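Local structure of DNA alpha-glucosyltransferase (Enterobacteria phage T4, 1XV5) at residues N198-I203 with F290-S295; E283-S288 with G314-I319. The protein is a bacteriophage glycosyltransferase of the GT-B clan, built from two domains with parallel beta sheets, and binds uridine-5'-diphosphate. All coordinates share one frame; numbering follows the deposited sequence.

Interaction 1 of 2, residues N198-I203 with F290-S295; sequences NINRWI and FGYQLS
Phe-290 opens the pairing: its backbone N donates to Ile-199 O at 3.2 Å. Its own O receives Arg-201 N at 2.8 Å. Its carbonyl also has the CA of Asn-200 close by, while its side chain shares one face of the sheet with Asn-200 and packs on helix 354-365. Gly-291 pairs with Arg-201, its CA 3.2 Å from Arg-201 O in a CA-H...O contact; the Arg-201 side chain leaves the other face of the sheet for a salt bridge with Glu-233. Tyr-292 gives its N to the same Arg-201 O, from above the carbonyl plane (36° out of it), and its side chain reaches both Asn-200 and Trp-202. With CG beside the backbone N (chi1 -63°), the ring runs back along strand 199-203 to Asn-200, where CE2 lies 3.4 Å from Asn-200 CB. At the other end of the residue, Tyr-292 CB rests 3.8 Å from Trp-202 CD1. The indole is put there by a first torsion that sets CG anti to the backbone N. Tyr-292 O takes a weak bond from Ile-203 N at 3.3 Å. Leu-294 closes the row, its CG 4.2 Å from the pyrrole side of the indole at Trp-202 CD1. Helix 212-223 packs on Asn-200, Trp-202 and Tyr-292 from their face; on the other face, Ile-203 meets helix 308-316 and its side chain comes about 5 Å from the bound uridine-5'-diphosphate. Two neighbouring parallel strands in register, covered by helices on both faces, fit the Rossmann-like alpha/beta domain of a GT-B glycosyltransferase, with the C-terminal end of strand 199-203 close to the nucleotide.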
loop_
_atom_site.group_PDB
_atom_site.type_symbol
_atom_site.label_atom_id
_atom_site.label_comp_id
_atom_site.label_asym_id
_atom_site.label_seq_id
_atom_site.Cartn_x
_atom_site.Cartn_y
_atom_site.Cartn_z
ATOM N N ASN A 198 -20.738 8.366 14.272
ATOM C CA ASN A 198 -20.157 7.751 15.462
ATOM C C ASN A 198 -19.246 6.561 15.188
ATOM O O ASN A 198 -18.662 6.001 16.112
ATOM C CB ASN A 198 -21.260 7.338 16.439
ATOM C CG ASN A 198 -22.076 8.521 16.919
ATOM O OD1 ASN A 198 -21.564 9.637 17.032
ATOM N ND2 ASN A 198 -23.346 8.284 17.219
ATOM N N ILE A 199 -19.111 6.187 13.919
ATOM C CA ILE A 199 -18.252 5.065 13.560
ATOM C C ILE A 199 -16.852 5.547 13.197
ATOM O O ILE A 199 -16.684 6.427 12.348
ATOM C CB ILE A 199 -18.814 4.276 12.353
ATOM C CG1 ILE A 199 -20.249 3.832 12.639
ATOM C CG2 ILE A 199 -17.916 3.083 12.054
ATOM C CD1 ILE A 199 -20.417 3.011 13.906
ATOM N N ASN A 200 -15.854 4.965 13.853
ATOM C CA ASN A 200 -14.460 5.300 13.613
ATOM C C ASN A 200 -13.831 4.010 13.110
ATOM O O ASN A 200 -13.701 3.045 13.858
ATOM C CB ASN A 200 -13.813 5.773 14.915
ATOM C CG ASN A 200 -14.523 6.982 15.499
ATOM O OD1 ASN A 200 -15.503 6.854 16.240
ATOM N ND2 ASN A 200 -14.046 8.164 15.148
ATOM N N ARG A 201 -13.447 4.005 11.838
ATOM C CA ARG A 201 -12.908 2.804 11.212
ATOM C C ARG A 201 -11.448 2.906 10.787
ATOM O O ARG A 201 -11.078 3.731 9.951
ATOM C CB ARG A 201 -13.795 2.451 10.009
ATOM C CG ARG A 201 -13.579 1.071 9.382
ATOM C CD ARG A 201 -14.544 0.872 8.206
ATOM N NE ARG A 201 -15.945 1.042 8.605
ATOM C CZ ARG A 201 -16.712 0.082 9.120
ATOM N NH1 ARG A 201 -16.232 -1.143 9.300
ATOM N NH2 ARG A 201 -17.957 0.355 9.490
ATOM N N TRP A 202 -10.627 2.049 11.383
ATOM C CA TRP A 202 -9.197 1.970 11.102
ATOM C C TRP A 202 -9.004 0.812 10.120
ATOM O O TRP A 202 -9.668 -0.216 10.248
ATOM C CB TRP A 202 -8.454 1.659 12.405
ATOM C CG TRP A 202 -6.959 1.538 12.297
ATOM C CD1 TRP A 202 -6.035 2.512 12.567
ATOM C CD2 TRP A 202 -6.213 0.366 11.935
ATOM N NE1 TRP A 202 -4.760 2.016 12.399
ATOM C CE2 TRP A 202 -4.842 0.701 12.013
ATOM C CE3 TRP A 202 -6.571 -0.938 11.555
ATOM C CZ2 TRP A 202 -3.827 -0.219 11.724
ATOM C CZ3 TRP A 202 -5.559 -1.854 11.268
ATOM C CH2 TRP A 202 -4.205 -1.489 11.354
ATOM N N ILE A 203 -8.115 0.978 9.142
ATOM C CA ILE A 203 -7.830 -0.090 8.182
ATOM C C ILE A 203 -6.323 -0.289 8.033
ATOM O O ILE A 203 -5.549 0.670 8.075
ATOM C CB ILE A 203 -8.429 0.191 6.774
ATOM C CG1 ILE A 203 -8.026 1.587 6.289
ATOM C CG2 ILE A 203 -9.946 0.029 6.813
ATOM C CD1 ILE A 203 -8.368 1.844 4.812
ATOM N N PHE A 290 -15.470 8.647 10.411
ATOM C CA PHE A 290 -14.042 8.898 10.351
ATOM C C PHE A 290 -13.220 7.652 10.082
ATOM O O PHE A 290 -13.451 6.600 10.679
ATOM C CB PHE A 290 -13.593 9.569 11.655
ATOM C CG PHE A 290 -14.362 10.814 11.967
ATOM C CD1 PHE A 290 -15.601 10.744 12.602
ATOM C CD2 PHE A 290 -13.905 12.050 11.525
ATOM C CE1 PHE A 290 -16.378 11.893 12.780
ATOM C CE2 PHE A 290 -14.674 13.200 11.699
ATOM C CZ PHE A 290 -15.912 13.119 12.325
ATOM N N GLY A 291 -12.278 7.790 9.153
ATOM C CA GLY A 291 -11.396 6.697 8.787
ATOM C C GLY A 291 -10.017 6.987 9.344
ATOM O O GLY A 291 -9.557 8.132 9.320
ATOM N N TYR A 292 -9.347 5.948 9.829
ATOM C CA TYR A 292 -8.031 6.104 10.422
ATOM C C TYR A 292 -6.944 5.311 9.720
ATOM O O TYR A 292 -7.116 4.137 9.406
ATOM C CB TYR A 292 -8.072 5.673 11.888
ATOM C CG TYR A 292 -8.979 6.513 12.754
ATOM C CD1 TYR A 292 -8.454 7.335 13.751
ATOM C CD2 TYR A 292 -10.362 6.490 12.576
ATOM C CE1 TYR A 292 -9.287 8.118 14.554
ATOM C CE2 TYR A 292 -11.205 7.268 13.373
ATOM C CZ TYR A 292 -10.659 8.078 14.359
ATOM O OH TYR A 292 -11.485 8.849 15.148
ATOM N N GLN A 293 -5.821 5.973 9.484
ATOM C CA GLN A 293 -4.663 5.348 8.860
ATOM C C GLN A 293 -3.541 5.974 9.663
ATOM O O GLN A 293 -3.155 7.120 9.427
ATOM C CB GLN A 293 -4.576 5.733 7.384
ATOM C CG GLN A 293 -3.886 4.681 6.529
ATOM C CD GLN A 293 -2.383 4.658 6.718
ATOM O OE1 GLN A 293 -1.856 5.176 7.700
ATOM N NE2 GLN A 293 -1.683 4.047 5.773
ATOM N N LEU A 294 -3.035 5.224 10.636
ATOM C CA LEU A 294 -2.015 5.743 11.527
ATOM C C LEU A 294 -0.595 5.237 11.314
ATOM O O LEU A 294 0.172 5.105 12.271
ATOM C CB LEU A 294 -2.459 5.491 12.972
ATOM C CG LEU A 294 -3.872 5.995 13.293
ATOM C CD1 LEU A 294 -4.246 5.611 14.721
ATOM C CD2 LEU A 294 -3.945 7.510 13.101
ATOM N N SER A 295 -0.234 4.968 10.065
ATOM C CA SER A 295 1.119 4.508 9.778
ATOM C C SER A 295 2.106 5.574 10.244
ATOM O O SER A 295 1.898 6.773 10.039
ATOM C CB SER A 295 1.291 4.227 8.285
ATOM O OG SER A 295 0.604 3.037 7.941
#

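Interaction 2 of 2, residues E283-S288 with G314-I319; sequences ERMSKS and GACGTI
The last turn of helix 278-286 and the end of helix 308-316 come together at Ser-286 and Cys-316, whose CA atoms lie 5.1 Å apart. After Cys-316 the chain breaks helical geometry at Gly-317, whose positive phi (95°) belongs to a Schellman motif and brings Thr-318 round to face Ser-288. A water lies 2.9 Å from Ser-286 O and 2.8 Å from Cys-316 O and bridges the two backbones. Met-285 supplies the apolar part: its CG sits 3.4 Å from Cys-316 SG and 3.8 Å from Thr-318 CG2, its chain bending at chi2 and chi3 so that SD also stays near that methyl. Ser-286 CB abuts Cys-316 O, while its hydroxyl turns back to Glu-283 O at 2.6 Å. Thr-318 OG1, anti to its own N (chi1 -176°), donates to Ser-288 O over 2.7 Å, arriving well above the carbonyl plane. Ser-288 OG in turn bonds Arg-284 O, which Lys-287 N reaches from the opposite face. Carbonyls of the last helical turns and of Ser-288 are thus met by serine and threonine hydroxyls and a bridging water, while Met-285 CG packs against the Cys-316 sulfur and the Thr-318 methyl.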
loop_
_atom_site.group_PDB
_atom_site.type_symbol
_atom_site.label_atom_id
_atom_site.label_comp_id
_atom_site.label_asym_id
_atom_site.label_seq_id
_atom_site.Cartn_x
_atom_site.Cartn_y
_atom_site.Cartn_z
ATOM N N GLU A 283 -17.079 0.233 0.806
ATOM C CA GLU A 283 -18.501 0.493 0.997
ATOM C C GLU A 283 -18.757 0.831 2.468
ATOM O O GLU A 283 -19.430 1.817 2.779
ATOM C CB GLU A 283 -19.319 -0.732 0.569
ATOM C CG GLU A 283 -20.827 -0.611 0.735
ATOM C CD GLU A 283 -21.432 0.561 -0.027
ATOM O OE1 GLU A 283 -20.923 0.910 -1.114
ATOM O OE2 GLU A 283 -22.433 1.123 0.459
ATOM N N ARG A 284 -18.206 0.023 3.372
ATOM C CA ARG A 284 -18.387 0.262 4.804
ATOM C C ARG A 284 -17.766 1.590 5.228
ATOM O O ARG A 284 -18.356 2.343 6.013
ATOM C CB ARG A 284 -17.751 -0.864 5.632
ATOM C CG ARG A 284 -18.494 -2.195 5.588
ATOM C CD ARG A 284 -17.885 -3.194 6.579
ATOM N NE ARG A 284 -16.554 -3.653 6.190
ATOM C CZ ARG A 284 -16.319 -4.693 5.395
ATOM N NH1 ARG A 284 -17.331 -5.392 4.894
ATOM N NH2 ARG A 284 -15.071 -5.049 5.113
ATOM N N MET A 285 -16.577 1.869 4.705
ATOM C CA MET A 285 -15.863 3.095 5.044
ATOM C C MET A 285 -16.588 4.338 4.544
ATOM O O MET A 285 -16.600 5.365 5.224
ATOM C CB MET A 285 -14.449 3.059 4.463
ATOM C CG MET A 285 -13.560 4.220 4.888
ATOM S SD MET A 285 -13.154 4.202 6.653
ATOM C CE MET A 285 -11.888 2.899 6.706
ATOM N N SER A 286 -17.198 4.242 3.362
ATOM C CA SER A 286 -17.911 5.377 2.783
ATOM C C SER A 286 -19.090 5.803 3.650
ATOM O O SER A 286 -19.609 6.914 3.504
ATOM C CB SER A 286 -18.415 5.033 1.375
ATOM O OG SER A 286 -19.474 4.089 1.437
ATOM N N LYS A 287 -19.517 4.916 4.544
ATOM C CA LYS A 287 -20.637 5.206 5.432
ATOM C C LYS A 287 -20.180 5.402 6.871
ATOM O O LYS A 287 -21.001 5.452 7.787
ATOM C CB LYS A 287 -21.677 4.076 5.355
ATOM C CG LYS A 287 -22.381 3.996 3.997
ATOM C CD LYS A 287 -23.376 2.836 3.913
ATOM C CE LYS A 287 -22.672 1.489 3.916
ATOM N NZ LYS A 287 -23.610 0.362 3.626
ATOM N N SER A 288 -18.866 5.517 7.060
ATOM C CA SER A 288 -18.281 5.714 8.385
ATOM C C SER A 288 -17.856 7.170 8.549
ATOM O O SER A 288 -17.279 7.767 7.642
ATOM C CB SER A 288 -17.067 4.804 8.571
ATOM O OG SER A 288 -17.429 3.443 8.435
ATOM N N GLY A 314 -9.659 9.050 1.653
ATOM C CA GLY A 314 -10.101 10.264 0.996
ATOM C C GLY A 314 -10.968 9.986 -0.217
ATOM O O GLY A 314 -11.937 10.695 -0.481
ATOM N N ALA A 315 -10.630 8.933 -0.948
ATOM C CA ALA A 315 -11.368 8.590 -2.154
ATOM C C ALA A 315 -12.810 8.138 -1.947
ATOM O O ALA A 315 -13.665 8.432 -2.779
ATOM C CB ALA A 315 -10.599 7.533 -2.942
ATOM N N CYS A 316 -13.095 7.436 -0.853
ATOM C CA CYS A 316 -14.452 6.957 -0.635
ATOM C C CYS A 316 -15.363 7.943 0.099
ATOM O O CYS A 316 -16.544 7.677 0.284
ATOM C CB CYS A 316 -14.442 5.602 0.087
ATOM S SG CYS A 316 -14.046 5.656 1.836
ATOM N N GLY A 317 -14.819 9.075 0.529
ATOM C CA GLY A 317 -15.673 10.058 1.172
ATOM C C GLY A 317 -15.804 10.112 2.678
ATOM O O GLY A 317 -16.775 10.678 3.181
ATOM N N THR A 318 -14.874 9.518 3.413
ATOM C CA THR A 318 -14.938 9.623 4.867
ATOM C C THR A 318 -13.924 10.715 5.199
ATOM O O THR A 318 -13.235 11.203 4.308
ATOM C CB THR A 318 -14.522 8.309 5.581
ATOM O OG1 THR A 318 -14.706 8.461 6.997
ATOM C CG2 THR A 318 -13.061 7.980 5.307
ATOM N N ILE A 319 -13.851 11.127 6.461
ATOM C CA ILE A 319 -12.867 12.130 6.849
ATOM C C ILE A 319 -11.593 11.378 7.212
ATOM O O ILE A 319 -11.602 10.535 8.108
ATOM C CB ILE A 319 -13.326 12.941 8.074
ATOM C CG1 ILE A 319 -14.447 13.900 7.671
ATOM C CG2 ILE A 319 -12.139 13.706 8.665
ATOM C CD1 ILE A 319 -14.020 14.963 6.670
HETATM O O HOH W 1 -18.837 8.745 1.375
#

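How the interactions relate
Of the elements involved, strand 199-203 comes first, then helix 278-286, strand 288-293, helix 308-316 and strand 319-323. Interaction 1 closes the long loop of 86 residues between 198-203 and 290-295; interaction 2 closes a shorter one of 25 between 283-288 and 314-319. The segments alternate, so the two loops cross rather than nest. Only Gly-289 separates 283-288 from 290-295, so helix 278-286 leads directly into the strand that pairs in interaction 1. The contacts also touch directly: Arg-201 NE lies 2.8 Å from Ser-288 OG, and Gly-291 N 3.0 Å from Ile-319 O, both probable hydrogen bonds. Together they join these three neighbouring strands of a seven-stranded parallel sheet to the helices on one face.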